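Local coordinates for uncharacterized protein yqbN (Bacillus subtilis, PDB 3KLU), which is of unknown function but probably acts as an XkdN-like phage tail assembly chaperone, at residues A[82-90]-A[123-134]. Residues are numbered along the deposited sequence; the frame is centred on the assembly and turned at random.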
ATOM      1  N   TYR A  82       3.999  -6.750   6.578  1.00 36.07           N
ATOM      2  CA  TYR A  82       4.314  -5.980   5.390  1.00 35.16           C
ATOM      3  C   TYR A  82       3.200  -5.987   4.356  1.00 31.93           C
ATOM      4  O   TYR A  82       2.919  -4.981   3.707  1.00 30.67           O
ATOM      5  CB  TYR A  82       5.621  -6.493   4.785  1.00 38.92           C
ATOM      6  CG  TYR A  82       6.777  -6.254   5.706  1.00 43.72           C
ATOM      7  CD1 TYR A  82       6.865  -5.063   6.408  1.00 45.47           C
ATOM      8  CD2 TYR A  82       7.788  -7.206   5.885  1.00 51.57           C
ATOM      9  CE1 TYR A  82       7.922  -4.802   7.270  1.00 47.92           C
ATOM     10  CE2 TYR A  82       8.867  -6.956   6.754  1.00 53.97           C
ATOM     11  CZ  TYR A  82       8.917  -5.737   7.442  1.00 52.51           C
ATOM     12  OH  TYR A  82       9.946  -5.413   8.304  1.00 53.47           O
ATOM     13  N   ALA A  83       2.553  -7.135   4.226  1.00 28.61           N
ATOM     14  CA  ALA A  83       1.486  -7.274   3.260  1.00 26.14           C
ATOM     15  C   ALA A  83       0.365  -6.317   3.649  1.00 24.54           C
ATOM     16  O   ALA A  83      -0.191  -5.610   2.793  1.00 24.34           O
ATOM     17  CB  ALA A  83       0.980  -8.735   3.221  1.00 27.09           C
ATOM     18  N   ARG A  84       0.025  -6.296   4.934  1.00 24.38           N
ATOM     19  CA  ARG A  84      -1.034  -5.419   5.386  1.00 22.96           C
ATOM     20  C   ARG A  84      -0.624  -3.976   5.092  1.00 21.56           C
ATOM     21  O   ARG A  84      -1.446  -3.177   4.682  1.00 22.26           O
ATOM     22  CB  ARG A  84      -1.278  -5.582   6.888  1.00 24.48           C
ATOM     23  CG  ARG A  84      -1.298  -6.996   7.415  1.00 30.17           C
ATOM     24  CD  ARG A  84      -2.675  -7.613   7.454  1.00 32.69           C
ATOM     25  NE  ARG A  84      -3.704  -6.698   7.950  1.00 37.65           N
ATOM     26  CZ  ARG A  84      -3.853  -6.312   9.211  1.00 40.22           C
ATOM     27  NH1 ARG A  84      -3.031  -6.752  10.159  1.00 41.20           N
ATOM     28  NH2 ARG A  84      -4.852  -5.493   9.529  1.00 41.30           N
ATOM     29  N   ILE A  85       0.648  -3.632   5.282  1.00 22.04           N
ATOM     30  CA  ILE A  85       1.095  -2.258   5.010  1.00 20.46           C
ATOM     31  C   ILE A  85       0.842  -1.899   3.533  1.00 19.97           C
ATOM     32  O   ILE A  85       0.322  -0.786   3.203  1.00 17.91           O
ATOM     33  CB  ILE A  85       2.616  -2.080   5.295  1.00 19.12           C
ATOM     34  CG1 ILE A  85       2.919  -2.291   6.781  1.00 19.12           C
ATOM     35  CG2 ILE A  85       3.055  -0.697   4.851  1.00 19.12           C
ATOM     36  CD1 ILE A  85       4.418  -2.166   7.157  1.00 34.45           C
ATOM     37  N   ALA A  86       1.223  -2.838   2.656  1.00 19.10           N
ATOM     38  CA  ALA A  86       1.065  -2.677   1.213  1.00 17.99           C
ATOM     39  C   ALA A  86      -0.407  -2.496   0.841  1.00 17.42           C
ATOM     40  O   ALA A  86      -0.757  -1.584   0.069  1.00 17.18           O
ATOM     41  CB  ALA A  86       1.658  -3.909   0.466  1.00 18.09           C
ATOM     42  N   VAL A  87      -1.268  -3.364   1.381  1.00 13.44           N
ATOM     43  CA  VAL A  87      -2.691  -3.245   1.103  1.00 12.56           C
ATOM     44  C   VAL A  87      -3.161  -1.817   1.418  1.00 14.83           C
ATOM     45  O   VAL A  87      -3.788  -1.185   0.594  1.00 16.12           O
ATOM     46  CB  VAL A  87      -3.504  -4.285   1.939  1.00 12.98           C
ATOM     47  CG1 VAL A  87      -5.025  -3.900   1.990  1.00 11.55           C
ATOM     48  CG2 VAL A  87      -3.379  -5.667   1.280  1.00 11.54           C
ATOM     49  N   GLU A  88      -2.815  -1.302   2.599  1.00 15.81           N
ATOM     50  CA  GLU A  88      -3.248   0.042   3.009  1.00 16.14           C
ATOM     51  C   GLU A  88      -2.493   1.221   2.315  1.00 14.66           C
ATOM     52  O   GLU A  88      -3.019   2.328   2.137  1.00 10.25           O
ATOM     53  CB  GLU A  88      -3.187   0.115   4.532  1.00 16.19           C
ATOM     54  CG  GLU A  88      -4.257  -0.778   5.157  1.00 21.37           C
ATOM     55  CD  GLU A  88      -4.217  -0.805   6.689  1.00 25.66           C
ATOM     56  OE1 GLU A  88      -3.711   0.161   7.314  1.00 34.94           O
ATOM     57  OE2 GLU A  88      -4.710  -1.789   7.282  1.00 29.13           O
ATOM     58  N   THR A  89      -1.276   0.963   1.874  1.00 15.34           N
ATOM     59  CA  THR A  89      -0.538   1.981   1.142  1.00 15.84           C
ATOM     60  C   THR A  89      -1.063   2.041  -0.304  1.00 17.30           C
ATOM     61  O   THR A  89      -0.799   2.989  -1.037  1.00 17.21           O
ATOM     62  CB  THR A  89       0.924   1.592   1.122  1.00 16.10           C
ATOM     63  OG1 THR A  89       1.376   1.550   2.474  1.00 15.19           O
ATOM     64  CG2 THR A  89       1.761   2.535   0.280  1.00 11.13           C
ATOM     65  N   THR A  90      -1.809   1.022  -0.720  1.00 18.94           N
ATOM     66  CA  THR A  90      -2.294   1.006  -2.092  1.00 18.62           C
ATOM     67  C   THR A  90      -3.688   1.549  -2.223  1.00 18.68           C
ATOM     68  O   THR A  90      -4.651   0.875  -1.863  1.00 19.56           O
ATOM     69  CB  THR A  90      -2.225  -0.414  -2.666  1.00 19.36           C
ATOM     70  OG1 THR A  90      -0.865  -0.858  -2.635  1.00 20.03           O
ATOM     71  CG2 THR A  90      -2.707  -0.446  -4.101  1.00 16.15           C
ATOM     72  N   TYR A 123       3.799  -9.508  -7.485  1.00 18.89           N
ATOM     73  CA  TYR A 123       3.492  -9.443  -6.086  1.00 17.93           C
ATOM     74  C   TYR A 123       4.678  -8.941  -5.256  1.00 17.56           C
ATOM     75  O   TYR A 123       4.525  -8.115  -4.338  1.00 16.39           O
ATOM     76  CB  TYR A 123       3.097 -10.810  -5.593  1.00 19.82           C
ATOM     77  CG  TYR A 123       2.633 -10.743  -4.183  1.00 19.24           C
ATOM     78  CD1 TYR A 123       1.338 -10.314  -3.879  1.00 17.17           C
ATOM     79  CD2 TYR A 123       3.486 -11.061  -3.142  1.00 21.52           C
ATOM     80  CE1 TYR A 123       0.908 -10.204  -2.535  1.00 22.01           C
ATOM     81  CE2 TYR A 123       3.071 -10.961  -1.797  1.00 20.97           C
ATOM     82  CZ  TYR A 123       1.786 -10.534  -1.501  1.00 20.29           C
ATOM     83  OH  TYR A 123       1.373 -10.451  -0.197  1.00 21.56           O
ATOM     84  N   ALA A 124       5.869  -9.443  -5.569  1.00 22.94           N
ATOM     85  CA  ALA A 124       7.050  -9.055  -4.806  1.00 22.87           C
ATOM     86  C   ALA A 124       7.336  -7.595  -5.052  1.00 23.85           C
ATOM     87  O   ALA A 124       7.698  -6.874  -4.141  1.00 24.74           O
ATOM     88  CB  ALA A 124       8.251  -9.914  -5.210  1.00 25.95           C
ATOM     89  N   ASN A 125       7.155  -7.160  -6.293  1.00 27.14           N
ATOM     90  CA  ASN A 125       7.414  -5.779  -6.656  1.00 27.51           C
ATOM     91  C   ASN A 125       6.428  -4.852  -5.992  1.00 26.12           C
ATOM     92  O   ASN A 125       6.776  -3.758  -5.586  1.00 27.22           O
ATOM     93  CB  ASN A 125       7.337  -5.583  -8.177  1.00 27.50           C
ATOM     94  CG  ASN A 125       8.578  -6.085  -8.908  1.00 36.33           C
ATOM     95  OD1 ASN A 125       9.621  -6.322  -8.306  1.00 37.45           O
ATOM     96  ND2 ASN A 125       8.469  -6.217 -10.225  1.00 38.15           N
ATOM     97  N   TRP A 126       5.177  -5.280  -5.915  1.00 18.32           N
ATOM     98  CA  TRP A 126       4.165  -4.459  -5.273  1.00 17.84           C
ATOM     99  C   TRP A 126       4.545  -4.237  -3.806  1.00 18.56           C
ATOM    100  O   TRP A 126       4.508  -3.108  -3.301  1.00 21.80           O
ATOM    101  CB  TRP A 126       2.818  -5.158  -5.366  1.00 13.48           C
ATOM    102  CG  TRP A 126       1.783  -4.566  -4.491  1.00 13.36           C
ATOM    103  CD1 TRP A 126       1.149  -3.364  -4.647  1.00 11.07           C
ATOM    104  CD2 TRP A 126       1.175  -5.197  -3.360  1.00 12.19           C
ATOM    105  NE1 TRP A 126       0.174  -3.216  -3.684  1.00 14.38           N
ATOM    106  CE2 TRP A 126       0.171  -4.327  -2.881  1.00 14.30           C
ATOM    107  CE3 TRP A 126       1.380  -6.421  -2.709  1.00 16.71           C
ATOM    108  CZ2 TRP A 126      -0.634  -4.641  -1.780  1.00 13.65           C
ATOM    109  CZ3 TRP A 126       0.588  -6.735  -1.616  1.00 13.34           C
ATOM    110  CH2 TRP A 126      -0.414  -5.838  -1.162  1.00 14.90           C
ATOM    111  N   LEU A 127       4.928  -5.317  -3.131  1.00 19.95           N
ATOM    112  CA  LEU A 127       5.306  -5.230  -1.727  1.00 19.92           C
ATOM    113  C   LEU A 127       6.414  -4.247  -1.535  1.00 22.12           C
ATOM    114  O   LEU A 127       6.310  -3.329  -0.719  1.00 23.18           O
ATOM    115  CB  LEU A 127       5.776  -6.567  -1.202  1.00 21.09           C
ATOM    116  CG  LEU A 127       4.669  -7.494  -0.719  1.00 21.94           C
ATOM    117  CD1 LEU A 127       5.270  -8.830  -0.333  1.00 26.04           C
ATOM    118  CD2 LEU A 127       3.976  -6.900   0.478  1.00 16.99           C
ATOM    119  N   ASN A 128       7.489  -4.422  -2.295  1.00 22.08           N
ATOM    120  CA  ASN A 128       8.611  -3.519  -2.139  1.00 25.13           C
ATOM    121  C   ASN A 128       8.270  -2.077  -2.483  1.00 24.52           C
ATOM    122  O   ASN A 128       8.710  -1.169  -1.804  1.00 26.25           O
ATOM    123  CB  ASN A 128       9.806  -4.012  -2.962  1.00 27.12           C
ATOM    124  CG  ASN A 128      10.157  -5.444  -2.649  1.00 33.70           C
ATOM    125  OD1 ASN A 128      10.124  -5.863  -1.497  1.00 38.47           O
ATOM    126  ND2 ASN A 128      10.493  -6.211  -3.679  1.00 41.76           N
ATOM    127  N   LYS A 129       7.493  -1.832  -3.527  1.00 23.78           N
ATOM    128  CA  LYS A 129       7.176  -0.440  -3.824  1.00 23.32           C
ATOM    129  C   LYS A 129       6.471   0.202  -2.621  1.00 22.34           C
ATOM    130  O   LYS A 129       6.731   1.347  -2.270  1.00 23.54           O
ATOM    131  CB  LYS A 129       6.264  -0.311  -5.043  1.00 23.32           C
ATOM    132  CG  LYS A 129       5.995   1.174  -5.435  1.00 24.77           C
ATOM    133  CD  LYS A 129       7.182   1.740  -6.258  1.00 30.84           C
ATOM    134  CE  LYS A 129       7.452   3.198  -5.926  1.00 33.92           C
ATOM    135  NZ  LYS A 129       8.497   3.781  -6.833  1.00 39.02           N
ATOM    136  N   ALA A 130       5.560  -0.549  -2.013  1.00 26.85           N
ATOM    137  CA  ALA A 130       4.793  -0.071  -0.864  1.00 25.93           C
ATOM    138  C   ALA A 130       5.716   0.274   0.295  1.00 27.84           C
ATOM    139  O   ALA A 130       5.586   1.322   0.922  1.00 29.31           O
ATOM    140  CB  ALA A 130       3.794  -1.142  -0.435  1.00 24.93           C
ATOM    141  N   ILE A 131       6.644  -0.628   0.582  1.00 22.57           N
ATOM    142  CA  ILE A 131       7.593  -0.432   1.667  1.00 25.07           C
ATOM    143  C   ILE A 131       8.412   0.824   1.381  1.00 26.25           C
ATOM    144  O   ILE A 131       8.698   1.619   2.270  1.00 26.25           O
ATOM    145  CB  ILE A 131       8.526  -1.644   1.783  1.00 26.81           C
ATOM    146  CG1 ILE A 131       7.693  -2.881   2.085  1.00 30.82           C
ATOM    147  CG2 ILE A 131       9.567  -1.422   2.847  1.00 27.65           C
ATOM    148  CD1 ILE A 131       6.728  -2.673   3.220  1.00 32.57           C
ATOM    149  N   GLU A 132       8.757   0.993   0.114  1.00 31.57           N
ATOM    150  CA  GLU A 132       9.535   2.125  -0.331  1.00 32.56           C
ATOM    151  C   GLU A 132       8.712   3.396  -0.242  1.00 29.06           C
ATOM    152  O   GLU A 132       9.214   4.417   0.199  1.00 30.13           O
ATOM    153  CB  GLU A 132       9.986   1.893  -1.773  1.00 35.18           C
ATOM    154  CG  GLU A 132      10.645   3.111  -2.438  1.00 46.09           C
ATOM    155  CD  GLU A 132      10.805   2.940  -3.944  1.00 55.15           C
ATOM    156  OE1 GLU A 132      11.167   1.825  -4.386  1.00 56.90           O
ATOM    157  OE2 GLU A 132      10.573   3.922  -4.677  1.00 59.35           O
ATOM    158  N   ILE A 133       7.459   3.343  -0.690  1.00 25.52           N
ATOM    159  CA  ILE A 133       6.576   4.496  -0.628  1.00 23.15           C
ATOM    160  C   ILE A 133       6.405   5.020   0.833  1.00 24.07           C
ATOM    161  O   ILE A 133       6.075   6.195   1.049  1.00 24.15           O
ATOM    162  CB  ILE A 133       5.185   4.129  -1.188  1.00 22.93           C
ATOM    163  CG1 ILE A 133       5.233   4.060  -2.720  1.00 24.00           C
ATOM    164  CG2 ILE A 133       4.136   5.161  -0.741  1.00 22.20           C
ATOM    165  CD1 ILE A 133       5.331   5.383  -3.400  1.00 37.04           C
ATOM    166  N   ASN A 134       6.625   4.159   1.830  1.00 22.48           N
ATOM    167  CA  ASN A 134       6.477   4.575   3.207  1.00 22.21           C
ATOM    168  C   ASN A 134       7.820   5.013   3.789  1.00 24.45           C
ATOM    169  O   ASN A 134       8.016   4.974   5.004  1.00 25.86           O
ATOM    170  CB  ASN A 134       5.885   3.421   4.023  1.00 19.03           C
ATOM    171  CG  ASN A 134       4.411   3.279   3.820  1.00 16.40           C
ATOM    172  OD1 ASN A 134       3.639   4.112   4.261  1.00 12.85           O
ATOM    173  ND2 ASN A 134       4.005   2.239   3.120  1.00 11.61           N
TER
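Ala86 sets its CB over one face of the Trp126 indole, 3.4 Å from the centroid of the six-membered ring, a CH-pi contact displaced toward the rim. The same methyl also meets Ala130, CB to CB at 3.6 Å, and CD2 of Leu127, so a single small side chain is packed against three residues of helix 120-133. Val87 reaches the rim of the indole with CG2, in the ring plane. At the pyrrole edge Trp126 NE1 donates to Thr90 OG1 (2.8 Å), with the oxygen tilted somewhat from the ring plane. Toward the N-terminal end of 82-90, CD1 of Ile131 approaches CD1 of Tyr82 obliquely, the two side chains crossing at about a right angle; toward its C-terminal end CG2 of Thr89 touches CG2 of Ile133.

With Ala86 and Ala130 facing each other at the crossing, the axes of the short segments pass 8.7 Å apart at 76°, a steep crossing of helices 78-89 and 120-133 in a small chain that pairs helices with a three-stranded antiparallel sheet, whose edge strand 90-92 follows directly on helix 78-89; its family is that of XkdN-like phage tail assembly chaperones. Trp126 reaches the partner helix because CG stands opposite the backbone N (chi1 167°); Phe44, Phe46 and Phe95 also meet its rings.

Just past the end of helix 120-133, Asn134 ND2 donates to Thr89 OG1 at 2.8 Å, nearly straight at 168° and in the amide plane, and also bonds back to Ala130 O. Its OD1 accepts from the backbone N of Ile49. Both threonine hydroxyls are fixed from behind: with OG1 beside the backbone N, Thr89 donates to Ile85 O (2.7 Å) and Thr90 to Ala86 O (2.8 Å), leaving each oxygen to accept from across the contact.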